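Long-range contacts in polyketide cyclase / dehydrase and lipid transport (PDB 3P51), which is of unknown function but probably binds a lipid or other hydrophobic small molecule in the cavity of a Bet v 1-like fold: residues A[6-11]-A[131-136]; A[34-39]-A[53-58]; A[46-51]-A[60-65]; A[74-79]-A[89-94]. All blocks are in the same frame, centred on the assembly; numbering follows the deposited sequence.

Contact 1: A[6-11]-A[131-136]; sequences NSIVVD and SLLADL
N6 OD1 accepts from R130 NE and N6 ND2 donates to N126 OD1, which ties the amide to helix 120-139, while the CB of the same residue rests on L133 CD1 at 3.8 Å. That methyl also lies over the N6 carbonyl, 3.6 Å from N6 O, and L133 thus packs on backbone as well as on side chain. I8 reaches from the strand to the helix backbone. Its CG1 sits between the backbone N and the carbonyl carbon (chi1 58°), and from there the extended chain carries CD1 to 3.3 Å from L133 O and 3.8 Å from L133 CB. This is the helix-grip element of Bet v 1-like proteins, in which the long C-terminal helix lies against a strongly curved antiparallel sheet; here strand 6-10 and the helix segment run almost parallel, at 7°, with their axes 8.9 Å apart. Further along, V10 and L136 meet more distantly, CG1 of V10 standing 4.4 Å from L136 O, and V17 and I21 of helix 14-21 pack on V10 and L136 respectively. On the other face of the strand S7 OG bonds to P99 O of the second subunit, and V9 packs on V9 of that subunit.

Contact 2: A[34-39]-A[53-58]; sequences IKSCKK and LLNGEF
N55 reaches across to the backbone of K35 and S36 with its side-chain amide. From CB the chain turns with CG beside its own backbone N (chi1 -65°), which sends the amide back over the loop that leads into strand 37-40. CG itself lies 3.8 Å from K35 N. OD1 takes the K35 N-H at 2.7 Å, a nearly straight bond (163°) lying in the plane of the amide carbonyl, and a second, weak bond reaches the same oxygen from S36 N at 3.4 Å. The other branch, ND2, passes I34 CA at 4.2 Å and donates to L33 O. Without this amide, as with an alanine here, K35 N and L33 O would probably lose these mates and the loop its hold. The backbone of N55 is used too, its N donating to S36 O at 3.0 Å. Two residues along, past the C37-L54 pair, K38 N to L53 O and L53 N to K38 O are both 2.8 Å. Between these bonds, C37 SG touches L54 CD2 at 3.4 Å on the face that I34 also packs against. On the K38 and L53 side a water bridges S36 OG, L53 O and G56 N. E57 and F58 both face L54 in a classic beta bulge, where the chain turns into strand 58-66 from the antiparallel hairpin 37-40/51-54 at the edge of the Bet v 1-like sheet.

Contact 3: A[46-51]-A[60-65]; sequences YSVGAR and DTLIAY
L62 is the tightly held centre of this contact, its N and O both bonded to the turn facing it. L62 O accepts from G49 N at 2.8 Å, and L62 N donates to A50 O at 2.8 Å in an almost straight bond (170°). Its side chain fills in beneath, with CD2 lying 3.4 Å from S47 O. V48 wedges in alongside: CG1 comes within 3.5 Å of L62 O, and CG2 leans on Y65 CB at 4.1 Å. Next to them the side chains of Y46 and Y65 run side by side in the same direction. Y46 CB sits over one face of the Y65 ring, 4.2 Å from its centroid, and Y46 CD1 meets Y65 OH at 3.3 Å; the two ring planes are inclined by 67°. Y65 OH bonds to R22 O, which fixes the ring's outer end. V48 and Y65 also pack on Y65 and V48 of the third subunit, where the sheet runs on across the interface.

The opposite end is more open. R51, partly exposed, bends at chi3 (82°) to bring NE to T61 OG1 at 2.9 Å, the oxygen at the guanidinium edge, somewhat tilted from its plane. D77 OD2 forms a salt bridge with R51 NH2 and probably a hydrogen bond with T61 OG1. The exposed G49 sits at the outer corner of the turn, with backbone angles that suit glycine. This is a type II beta turn, S47 to A50, leading into strand 51-54, which starts pairing antiparallel with strand 58-66 at R51 and T61.

Contact 4: A[74-79]-A[89-94]; sequences YSMDEG and YNYVGN
Strands 71-78 and 88-100 form a beta hairpin in the middle of the antiparallel sheet, and Y74 faces G93 across it in a hydrogen-bonded pair. Y74 N donates to G93 O at 3.0 Å, and G93 N returns a bond to Y74 O at 2.8 Å. With CG set between the backbone N and the carbonyl carbon (chi1 56°), the Y74 ring swings over the glycine, and G93 CA lies beneath one face, 3.9 Å from the ring centroid; a side chain at G93 would collide with it. Shortened to an alanine here, the residue would probably open a gap above G93 and leave W110 NE1 and Y129 OH without the hydroxyl they share. Further on, the selenomethionine M76 covers Y91 in a Met-aromatic contact: its bent end puts CE over the middle of the ring, 3.9 Å from the centroid, and M76 CB touches Y91 CD2 at 3.7 Å. M76 N donates to Y91 O at 3.3 Å, from above the carbonyl plane. Y91 OH bonds to Y129 OH as well, and M125 packs on both M76 and Y91. Rings and selenium thus lie between sheet and helix 120-139, on the side where Bet v 1-like proteins enclose their ligand cavity.

Overall arrangement
From the N terminus, strand 3-10 waits for helix 120-139, so contact 1 closes the longest loop and encloses the other three. Inside it, contacts 2 and 3 cross: 34-39, 46-51, 53-58 and 60-65 alternate along the chain, so strands 51-54 and 58-66 are tied in together with the turn before them. Contact 4 then follows in series, pairing strands 71-78 and 88-100. Contacts 3 and 4 meet through D77, which T61 and R51 approach; F58 of contact 2 packs on M76 and G79 of contact 4. I34 touches L132, bringing the loop that leads into the hairpin against the C-terminal helix that contact 1 holds to the opposite edge strand.

Contact 1: A[6-11]-A[131-136]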
loop_
_atom_site.group_PDB
_atom_site.type_symbol
_atom_site.label_atom_id
_atom_site.label_comp_id
_atom_site.label_asym_id
_atom_site.label_seq_id
_atom_site.Cartn_x
_atom_site.Cartn_y
_atom_site.Cartn_z
ATOM N N ASN A 6 -4.417 -5.305 16.401
ATOM C CA ASN A 6 -4.709 -4.544 17.609
ATOM C C ASN A 6 -4.200 -3.118 17.507
ATOM O O ASN A 6 -3.141 -2.868 16.921
ATOM C CB ASN A 6 -4.094 -5.221 18.820
ATOM C CG ASN A 6 -4.707 -6.578 19.092
ATOM O OD1 ASN A 6 -5.730 -6.685 19.774
ATOM N ND2 ASN A 6 -4.091 -7.622 18.550
ATOM N N SER A 7 -4.944 -2.187 18.091
ATOM C CA SER A 7 -4.597 -0.781 17.983
ATOM C C SER A 7 -5.043 0.005 19.207
ATOM O O SER A 7 -5.950 -0.407 19.935
ATOM C CB SER A 7 -5.201 -0.193 16.705
ATOM O OG SER A 7 -6.616 -0.292 16.712
ATOM N N ILE A 8 -4.374 1.127 19.440
ATOM C CA ILE A 8 -4.674 2.016 20.556
ATOM C C ILE A 8 -4.356 3.454 20.154
ATOM O O ILE A 8 -3.618 3.689 19.191
ATOM C CB ILE A 8 -3.790 1.720 21.769
ATOM C CG1 ILE A 8 -2.319 1.868 21.374
ATOM C CG2 ILE A 8 -4.072 0.330 22.326
ATOM C CD1 ILE A 8 -1.369 1.788 22.536
ATOM N N VAL A 9 -4.914 4.406 20.902
ATOM C CA VAL A 9 -4.519 5.807 20.793
ATOM C C VAL A 9 -3.663 6.207 21.994
ATOM O O VAL A 9 -4.008 5.928 23.134
ATOM C CB VAL A 9 -5.737 6.726 20.689
ATOM C CG1 VAL A 9 -5.310 8.206 20.788
ATOM C CG2 VAL A 9 -6.460 6.462 19.375
ATOM N N VAL A 10 -2.534 6.845 21.714
ATOM C CA VAL A 10 -1.554 7.206 22.735
ATOM C C VAL A 10 -1.500 8.732 22.862
ATOM O O VAL A 10 -1.340 9.433 21.855
ATOM C CB VAL A 10 -0.155 6.679 22.331
ATOM C CG1 VAL A 10 0.904 7.202 23.248
ATOM C CG2 VAL A 10 -0.134 5.155 22.315
ATOM N N ASP A 11 -1.632 9.253 24.084
ATOM C CA ASP A 11 -1.658 10.706 24.290
ATOM C C ASP A 11 -0.258 11.334 24.279
ATOM O O ASP A 11 0.241 11.799 25.309
ATOM C CB ASP A 11 -2.410 11.091 25.574
ATOM C CG ASP A 11 -2.710 12.594 25.654
ATOM O OD1 ASP A 11 -2.017 13.383 24.979
ATOM O OD2 ASP A 11 -3.641 12.996 26.385
ATOM N N SER A 131 -0.702 -6.557 25.432
ATOM C CA SER A 131 0.210 -6.231 26.525
ATOM C C SER A 131 1.291 -5.250 26.095
ATOM O O SER A 131 1.579 -4.291 26.802
ATOM C CB SER A 131 0.855 -7.499 27.094
ATOM O OG SER A 131 1.925 -7.160 27.961
ATOM N N LEU A 132 1.897 -5.493 24.936
ATOM C CA LEU A 132 2.927 -4.597 24.418
ATOM C C LEU A 132 2.366 -3.188 24.200
ATOM O O LEU A 132 2.969 -2.193 24.604
ATOM C CB LEU A 132 3.511 -5.138 23.109
ATOM C CG LEU A 132 4.171 -6.525 23.141
ATOM C CD1 LEU A 132 4.556 -6.968 21.740
ATOM C CD2 LEU A 132 5.386 -6.539 24.049
ATOM N N LEU A 133 1.200 -3.109 23.567
ATOM C CA LEU A 133 0.566 -1.818 23.327
ATOM C C LEU A 133 0.178 -1.130 24.637
ATOM O O LEU A 133 0.317 0.085 24.771
ATOM C CB LEU A 133 -0.657 -1.979 22.428
ATOM C CG LEU A 133 -0.365 -2.371 20.981
ATOM C CD1 LEU A 133 -1.639 -2.682 20.227
ATOM C CD2 LEU A 133 0.410 -1.269 20.271
ATOM N N ALA A 134 -0.308 -1.909 25.597
ATOM C CA ALA A 134 -0.698 -1.371 26.902
ATOM C C ALA A 134 0.477 -0.718 27.633
ATOM O O ALA A 134 0.310 0.312 28.288
ATOM C CB ALA A 134 -1.327 -2.462 27.762
ATOM N N ASP A 135 1.664 -1.316 27.524
ATOM C CA ASP A 135 2.879 -0.682 28.042
ATOM C C ASP A 135 3.135 0.662 27.358
ATOM O O ASP A 135 3.470 1.660 27.998
ATOM C CB ASP A 135 4.095 -1.593 27.836
ATOM C CG ASP A 135 4.201 -2.680 28.894
ATOM O OD1 ASP A 135 3.468 -2.603 29.902
ATOM O OD2 ASP A 135 5.022 -3.613 28.720
ATOM N N LEU A 136 2.979 0.682 26.040
ATOM C CA LEU A 136 3.260 1.887 25.266
ATOM C C LEU A 136 2.328 3.014 25.693
ATOM O O LEU A 136 2.757 4.149 25.895
ATOM C CB LEU A 136 3.152 1.599 23.764
ATOM C CG LEU A 136 3.689 2.683 22.827
ATOM C CD1 LEU A 136 5.079 3.112 23.265
ATOM C CD2 LEU A 136 3.711 2.159 21.401
#

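Contact 2: A[34-39]-A[53-58]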
loop_
_atom_site.group_PDB
_atom_site.type_symbol
_atom_site.label_atom_id
_atom_site.label_comp_id
_atom_site.label_asym_id
_atom_site.label_seq_id
_atom_site.Cartn_x
_atom_site.Cartn_y
_atom_site.Cartn_z
ATOM N N ILE A 34 8.345 -8.071 27.704
ATOM C CA ILE A 34 9.716 -8.204 27.214
ATOM C C ILE A 34 10.743 -7.996 28.329
ATOM O O ILE A 34 10.950 -6.878 28.790
ATOM C CB ILE A 34 10.016 -7.212 26.069
ATOM C CG1 ILE A 34 8.964 -7.331 24.963
ATOM C CG2 ILE A 34 11.411 -7.464 25.518
ATOM C CD1 ILE A 34 8.738 -8.767 24.496
ATOM N N LYS A 35 11.402 -9.077 28.736
ATOM C CA LYS A 35 12.368 -9.034 29.830
ATOM C C LYS A 35 13.801 -8.855 29.336
ATOM O O LYS A 35 14.654 -8.326 30.047
ATOM C CB LYS A 35 12.263 -10.310 30.673
ATOM C CG LYS A 35 10.877 -10.562 31.230
ATOM C CD LYS A 35 10.363 -9.357 31.998
ATOM C CE LYS A 35 9.037 -9.664 32.678
ATOM N NZ LYS A 35 8.432 -8.418 33.236
ATOM N N SER A 36 14.069 -9.312 28.121
ATOM C CA SER A 36 15.390 -9.152 27.534
ATOM C C SER A 36 15.286 -9.058 26.024
ATOM O O SER A 36 14.451 -9.715 25.407
ATOM C CB SER A 36 16.289 -10.330 27.916
ATOM O OG SER A 36 15.789 -11.537 27.374
ATOM N N CYS A 37 16.141 -8.240 25.428
ATOM C CA CYS A 37 16.155 -8.074 23.984
ATOM C C CYS A 37 17.599 -8.054 23.524
ATOM O O CYS A 37 18.294 -7.058 23.712
ATOM C CB CYS A 37 15.436 -6.783 23.593
ATOM S SG CYS A 37 15.404 -6.396 21.813
ATOM N N LYS A 38 18.056 -9.167 22.945
ATOM C CA LYS A 38 19.446 -9.291 22.514
ATOM C C LYS A 38 19.612 -9.169 21.003
ATOM O O LYS A 38 18.930 -9.843 20.238
ATOM C CB LYS A 38 20.028 -10.624 22.976
ATOM C CG LYS A 38 19.950 -10.857 24.473
ATOM C CD LYS A 38 20.913 -9.959 25.232
ATOM C CE LYS A 38 20.813 -10.219 26.734
ATOM N NZ LYS A 38 22.158 -10.254 27.380
ATOM N N LYS A 39 20.529 -8.303 20.587
ATOM C CA LYS A 39 20.932 -8.201 19.189
ATOM C C LYS A 39 21.547 -9.514 18.696
ATOM O O LYS A 39 22.380 -10.114 19.373
ATOM C CB LYS A 39 21.957 -7.075 19.033
ATOM C CG LYS A 39 22.628 -6.994 17.659
ATOM C CD LYS A 39 23.459 -5.702 17.547
ATOM C CE LYS A 39 24.130 -5.552 16.181
ATOM N NZ LYS A 39 25.251 -6.511 15.990
ATOM N N LEU A 53 16.777 -11.568 19.680
ATOM C CA LEU A 53 16.192 -12.615 20.494
ATOM C C LEU A 53 15.553 -11.988 21.739
ATOM O O LEU A 53 16.227 -11.302 22.503
ATOM C CB LEU A 53 17.278 -13.615 20.908
ATOM C CG LEU A 53 16.761 -14.824 21.685
ATOM C CD1 LEU A 53 16.063 -15.783 20.722
ATOM C CD2 LEU A 53 17.905 -15.524 22.395
ATOM N N LEU A 54 14.256 -12.216 21.936
ATOM C CA LEU A 54 13.543 -11.674 23.090
ATOM C C LEU A 54 13.180 -12.771 24.092
ATOM O O LEU A 54 12.710 -13.842 23.711
ATOM C CB LEU A 54 12.258 -10.983 22.645
ATOM C CG LEU A 54 12.332 -10.164 21.354
ATOM C CD1 LEU A 54 10.930 -9.792 20.893
ATOM C CD2 LEU A 54 13.186 -8.924 21.548
ATOM N N ASN A 55 13.370 -12.481 25.376
ATOM C CA ASN A 55 13.033 -13.423 26.440
ATOM C C ASN A 55 13.693 -14.774 26.222
ATOM O O ASN A 55 13.233 -15.789 26.750
ATOM C CB ASN A 55 11.514 -13.611 26.562
ATOM C CG ASN A 55 10.791 -12.339 26.986
ATOM O OD1 ASN A 55 11.419 -11.363 27.389
ATOM N ND2 ASN A 55 9.463 -12.360 26.922
ATOM N N GLY A 56 14.763 -14.790 25.437
ATOM C CA GLY A 56 15.489 -16.022 25.163
ATOM C C GLY A 56 14.727 -17.015 24.300
ATOM O O GLY A 56 15.101 -18.183 24.235
ATOM N N GLU A 57 13.659 -16.576 23.632
ATOM C CA GLU A 57 12.847 -17.549 22.902
ATOM C C GLU A 57 12.185 -17.053 21.616
ATOM O O GLU A 57 11.851 -17.858 20.752
ATOM C CB GLU A 57 11.813 -18.190 23.833
ATOM C CG GLU A 57 10.849 -17.201 24.454
ATOM C CD GLU A 57 9.931 -17.855 25.481
ATOM O OE1 GLU A 57 10.232 -18.987 25.906
ATOM O OE2 GLU A 57 8.913 -17.239 25.864
ATOM N N PHE A 58 11.977 -15.744 21.494
ATOM C CA PHE A 58 11.489 -15.181 20.241
ATOM C C PHE A 58 12.665 -14.716 19.406
ATOM O O PHE A 58 13.350 -13.768 19.784
ATOM C CB PHE A 58 10.601 -13.964 20.491
ATOM C CG PHE A 58 9.274 -14.279 21.111
ATOM C CD1 PHE A 58 8.202 -14.666 20.324
ATOM C CD2 PHE A 58 9.090 -14.152 22.479
ATOM C CE1 PHE A 58 6.975 -14.932 20.890
ATOM C CE2 PHE A 58 7.863 -14.420 23.054
ATOM C CZ PHE A 58 6.804 -14.806 22.260
HETATM O O HOH W 1 16.680 -12.552 25.014
#

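Contact 3: A[46-51]-A[60-65]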
loop_
_atom_site.group_PDB
_atom_site.type_symbol
_atom_site.label_atom_id
_atom_site.label_comp_id
_atom_site.label_asym_id
_atom_site.label_seq_id
_atom_site.Cartn_x
_atom_site.Cartn_y
_atom_site.Cartn_z
ATOM N N TYR A 46 18.066 -0.102 12.723
ATOM C CA TYR A 46 17.268 0.331 11.581
ATOM C C TYR A 46 17.733 -0.365 10.311
ATOM O O TYR A 46 17.393 0.050 9.196
ATOM C CB TYR A 46 17.373 1.853 11.380
ATOM C CG TYR A 46 17.578 2.627 12.661
ATOM C CD1 TYR A 46 16.576 2.690 13.623
ATOM C CD2 TYR A 46 18.776 3.292 12.908
ATOM C CE1 TYR A 46 16.758 3.403 14.800
ATOM C CE2 TYR A 46 18.970 4.002 14.088
ATOM C CZ TYR A 46 17.956 4.050 15.031
ATOM O OH TYR A 46 18.135 4.746 16.207
ATOM N N SER A 47 18.511 -1.425 10.487
ATOM C CA SER A 47 19.110 -2.135 9.363
ATOM C C SER A 47 18.303 -3.372 8.990
ATOM O O SER A 47 18.258 -4.340 9.737
ATOM C CB SER A 47 20.542 -2.544 9.705
ATOM O OG SER A 47 21.125 -3.294 8.651
ATOM N N VAL A 48 17.674 -3.348 7.826
ATOM C CA VAL A 48 16.902 -4.510 7.393
ATOM C C VAL A 48 17.824 -5.723 7.288
ATOM O O VAL A 48 18.876 -5.671 6.634
ATOM C CB VAL A 48 16.172 -4.224 6.074
ATOM C CG1 VAL A 48 15.466 -5.470 5.560
ATOM C CG2 VAL A 48 15.172 -3.099 6.293
ATOM N N GLY A 49 17.429 -6.809 7.948
ATOM C CA GLY A 49 18.266 -7.988 8.054
ATOM C C GLY A 49 18.700 -8.194 9.492
ATOM O O GLY A 49 19.126 -9.285 9.871
ATOM N N ALA A 50 18.596 -7.140 10.301
ATOM C CA ALA A 50 18.981 -7.221 11.705
ATOM C C ALA A 50 18.105 -8.252 12.378
ATOM O O ALA A 50 16.982 -8.473 11.936
ATOM C CB ALA A 50 18.797 -5.863 12.383
ATOM N N ARG A 51 18.596 -8.860 13.459
ATOM C CA ARG A 51 17.817 -9.849 14.178
ATOM C C ARG A 51 17.869 -9.600 15.676
ATOM O O ARG A 51 18.725 -8.882 16.176
ATOM C CB ARG A 51 18.312 -11.261 13.866
ATOM C CG ARG A 51 18.558 -11.498 12.382
ATOM C CD ARG A 51 19.049 -12.914 12.133
ATOM N NE ARG A 51 17.929 -13.846 12.102
ATOM C CZ ARG A 51 18.047 -15.162 11.985
ATOM N NH1 ARG A 51 19.252 -15.717 11.898
ATOM N NH2 ARG A 51 16.955 -15.918 11.950
ATOM N N ASP A 60 13.434 -12.794 16.103
ATOM C CA ASP A 60 12.867 -11.928 15.046
ATOM C C ASP A 60 13.933 -11.451 14.053
ATOM O O ASP A 60 15.063 -11.155 14.451
ATOM C CB ASP A 60 12.262 -10.653 15.653
ATOM C CG ASP A 60 11.002 -10.903 16.483
ATOM O OD1 ASP A 60 10.348 -11.957 16.326
ATOM O OD2 ASP A 60 10.650 -10.011 17.289
ATOM N N THR A 61 13.559 -11.329 12.778
ATOM C CA THR A 61 14.382 -10.641 11.777
ATOM C C THR A 61 13.647 -9.423 11.208
ATOM O O THR A 61 12.466 -9.515 10.873
ATOM C CB THR A 61 14.736 -11.573 10.612
ATOM O OG1 THR A 61 15.438 -12.713 11.116
ATOM C CG2 THR A 61 15.627 -10.866 9.616
ATOM N N LEU A 62 14.338 -8.283 11.109
ATOM C CA LEU A 62 13.759 -7.081 10.508
ATOM C C LEU A 62 13.697 -7.272 8.994
ATOM O O LEU A 62 14.734 -7.466 8.336
ATOM C CB LEU A 62 14.614 -5.850 10.848
ATOM C CG LEU A 62 14.127 -4.455 10.446
ATOM C CD1 LEU A 62 12.772 -4.138 11.085
ATOM C CD2 LEU A 62 15.162 -3.401 10.845
ATOM N N ILE A 63 12.491 -7.235 8.433
ATOM C CA ILE A 63 12.324 -7.497 7.002
ATOM C C ILE A 63 11.919 -6.244 6.221
ATOM O O ILE A 63 11.983 -6.220 4.989
ATOM C CB ILE A 63 11.302 -8.621 6.755
ATOM C CG1 ILE A 63 9.900 -8.171 7.186
ATOM C CG2 ILE A 63 11.720 -9.914 7.512
ATOM C CD1 ILE A 63 8.832 -9.261 7.040
ATOM N N ALA A 64 11.483 -5.209 6.938
ATOM C CA ALA A 64 11.203 -3.925 6.311
ATOM C C ALA A 64 11.174 -2.838 7.377
ATOM O O ALA A 64 10.753 -3.075 8.515
ATOM C CB ALA A 64 9.878 -3.960 5.528
ATOM N N TYR A 65 11.633 -1.651 6.997
ATOM C CA TYR A 65 11.671 -0.501 7.895
ATOM C C TYR A 65 11.374 0.755 7.079
ATOM O O TYR A 65 11.914 0.941 5.982
ATOM C CB TYR A 65 13.049 -0.390 8.548
ATOM C CG TYR A 65 13.150 0.612 9.676
ATOM C CD1 TYR A 65 13.196 0.192 10.998
ATOM C CD2 TYR A 65 13.212 1.973 9.418
ATOM C CE1 TYR A 65 13.303 1.114 12.044
ATOM C CE2 TYR A 65 13.320 2.904 10.452
ATOM C CZ TYR A 65 13.363 2.459 11.766
ATOM O OH TYR A 65 13.469 3.367 12.801
#

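Contact 4: A[74-79]-A[89-94]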
loop_
_atom_site.group_PDB
_atom_site.type_symbol
_atom_site.label_atom_id
_atom_site.label_comp_id
_atom_site.label_asym_id
_atom_site.label_seq_id
_atom_site.Cartn_x
_atom_site.Cartn_y
_atom_site.Cartn_z
ATOM N N TYR A 74 8.671 -7.362 10.629
ATOM C CA TYR A 74 9.627 -8.403 10.956
ATOM C C TYR A 74 9.010 -9.778 10.810
ATOM O O TYR A 74 7.788 -9.941 10.917
ATOM C CB TYR A 74 10.109 -8.221 12.397
ATOM C CG TYR A 74 8.971 -8.206 13.393
ATOM C CD1 TYR A 74 8.534 -9.379 14.002
ATOM C CD2 TYR A 74 8.319 -7.019 13.711
ATOM C CE1 TYR A 74 7.474 -9.370 14.908
ATOM C CE2 TYR A 74 7.271 -7.000 14.614
ATOM C CZ TYR A 74 6.853 -8.171 15.205
ATOM O OH TYR A 74 5.806 -8.145 16.096
ATOM N N SER A 75 9.862 -10.773 10.581
ATOM C CA SER A 75 9.443 -12.163 10.646
ATOM C C SER A 75 9.761 -12.688 12.035
ATOM O O SER A 75 10.785 -12.335 12.618
ATOM C CB SER A 75 10.181 -13.001 9.598
ATOM O OG SER A 75 11.591 -12.939 9.771
HETATM N N MSE A 76 8.875 -13.518 12.574
HETATM C CA MSE A 76 9.206 -14.280 13.768
HETATM C C MSE A 76 9.729 -15.650 13.337
HETATM O O MSE A 76 8.963 -16.505 12.898
HETATM C CB MSE A 76 7.987 -14.450 14.668
HETATM C CG MSE A 76 8.337 -15.046 16.011
HETATM SE SE MSE A 76 6.816 -15.985 16.800
HETATM C CE MSE A 76 5.683 -14.407 17.078
ATOM N N ASP A 77 11.036 -15.852 13.468
ATOM C CA ASP A 77 11.683 -17.070 12.986
ATOM C C ASP A 77 11.604 -18.228 13.993
ATOM O O ASP A 77 11.584 -19.401 13.612
ATOM C CB ASP A 77 13.143 -16.770 12.631
ATOM C CG ASP A 77 13.299 -15.502 11.777
ATOM O OD1 ASP A 77 12.428 -15.234 10.920
ATOM O OD2 ASP A 77 14.301 -14.778 11.965
ATOM N N GLU A 78 11.592 -17.901 15.278
ATOM C CA GLU A 78 11.379 -18.909 16.306
ATOM C C GLU A 78 10.546 -18.295 17.414
ATOM O O GLU A 78 10.581 -17.086 17.624
ATOM C CB GLU A 78 12.702 -19.418 16.897
ATOM C CG GLU A 78 13.757 -19.846 15.890
ATOM C CD GLU A 78 13.619 -21.282 15.422
ATOM O OE1 GLU A 78 12.631 -21.975 15.795
ATOM O OE2 GLU A 78 14.519 -21.715 14.668
ATOM N N GLY A 79 9.806 -19.133 18.132
ATOM C CA GLY A 79 9.030 -18.662 19.261
ATOM C C GLY A 79 8.542 -19.828 20.089
ATOM O O GLY A 79 8.598 -20.964 19.639
ATOM N N TYR A 89 4.181 -20.990 10.207
ATOM C CA TYR A 89 5.218 -20.495 9.303
ATOM C C TYR A 89 4.841 -19.153 8.682
ATOM O O TYR A 89 3.674 -18.741 8.725
ATOM C CB TYR A 89 5.601 -21.524 8.228
ATOM C CG TYR A 89 4.499 -21.956 7.280
ATOM C CD1 TYR A 89 4.377 -21.385 6.013
ATOM C CD2 TYR A 89 3.615 -22.976 7.626
ATOM C CE1 TYR A 89 3.383 -21.800 5.126
ATOM C CE2 TYR A 89 2.617 -23.400 6.746
ATOM C CZ TYR A 89 2.507 -22.809 5.501
ATOM O OH TYR A 89 1.514 -23.224 4.637
ATOM N N ASN A 90 5.840 -18.467 8.132
ATOM C CA ASN A 90 5.635 -17.161 7.515
ATOM C C ASN A 90 4.946 -16.170 8.439
ATOM O O ASN A 90 4.043 -15.455 8.011
ATOM C CB ASN A 90 4.821 -17.296 6.225
ATOM C CG ASN A 90 5.543 -18.097 5.161
ATOM O OD1 ASN A 90 6.756 -18.314 5.248
ATOM N ND2 ASN A 90 4.805 -18.540 4.140
ATOM N N TYR A 91 5.365 -16.119 9.698
ATOM C CA TYR A 91 4.851 -15.103 10.599
ATOM C C TYR A 91 5.446 -13.745 10.247
ATOM O O TYR A 91 6.660 -13.599 10.179
ATOM C CB TYR A 91 5.169 -15.407 12.066
ATOM C CG TYR A 91 4.436 -14.454 12.977
ATOM C CD1 TYR A 91 3.282 -14.851 13.647
ATOM C CD2 TYR A 91 4.859 -13.134 13.119
ATOM C CE1 TYR A 91 2.594 -13.966 14.455
ATOM C CE2 TYR A 91 4.172 -12.235 13.928
ATOM C CZ TYR A 91 3.038 -12.666 14.587
ATOM O OH TYR A 91 2.349 -11.796 15.383
ATOM N N VAL A 92 4.582 -12.758 10.029
ATOM C CA VAL A 92 5.021 -11.378 9.792
ATOM C C VAL A 92 4.314 -10.453 10.767
ATOM O O VAL A 92 3.091 -10.514 10.910
ATOM C CB VAL A 92 4.708 -10.904 8.367
ATOM C CG1 VAL A 92 4.974 -9.378 8.236
ATOM C CG2 VAL A 92 5.516 -11.705 7.339
ATOM N N GLY A 93 5.084 -9.623 11.462
ATOM C CA GLY A 93 4.527 -8.629 12.367
ATOM C C GLY A 93 4.723 -7.271 11.722
ATOM O O GLY A 93 5.697 -7.083 10.993
ATOM N N ASN A 94 3.802 -6.341 11.969
ATOM C CA ASN A 94 3.784 -5.061 11.257
ATOM C C ASN A 94 3.327 -4.001 12.245
ATOM O O ASN A 94 2.160 -3.965 12.616
ATOM C CB ASN A 94 2.825 -5.159 10.060
ATOM C CG ASN A 94 2.802 -3.895 9.190
ATOM O OD1 ASN A 94 3.148 -2.806 9.630
ATOM N ND2 ASN A 94 2.369 -4.050 7.949
HETATM O O HOH W 2 7.965 -17.602 10.624
#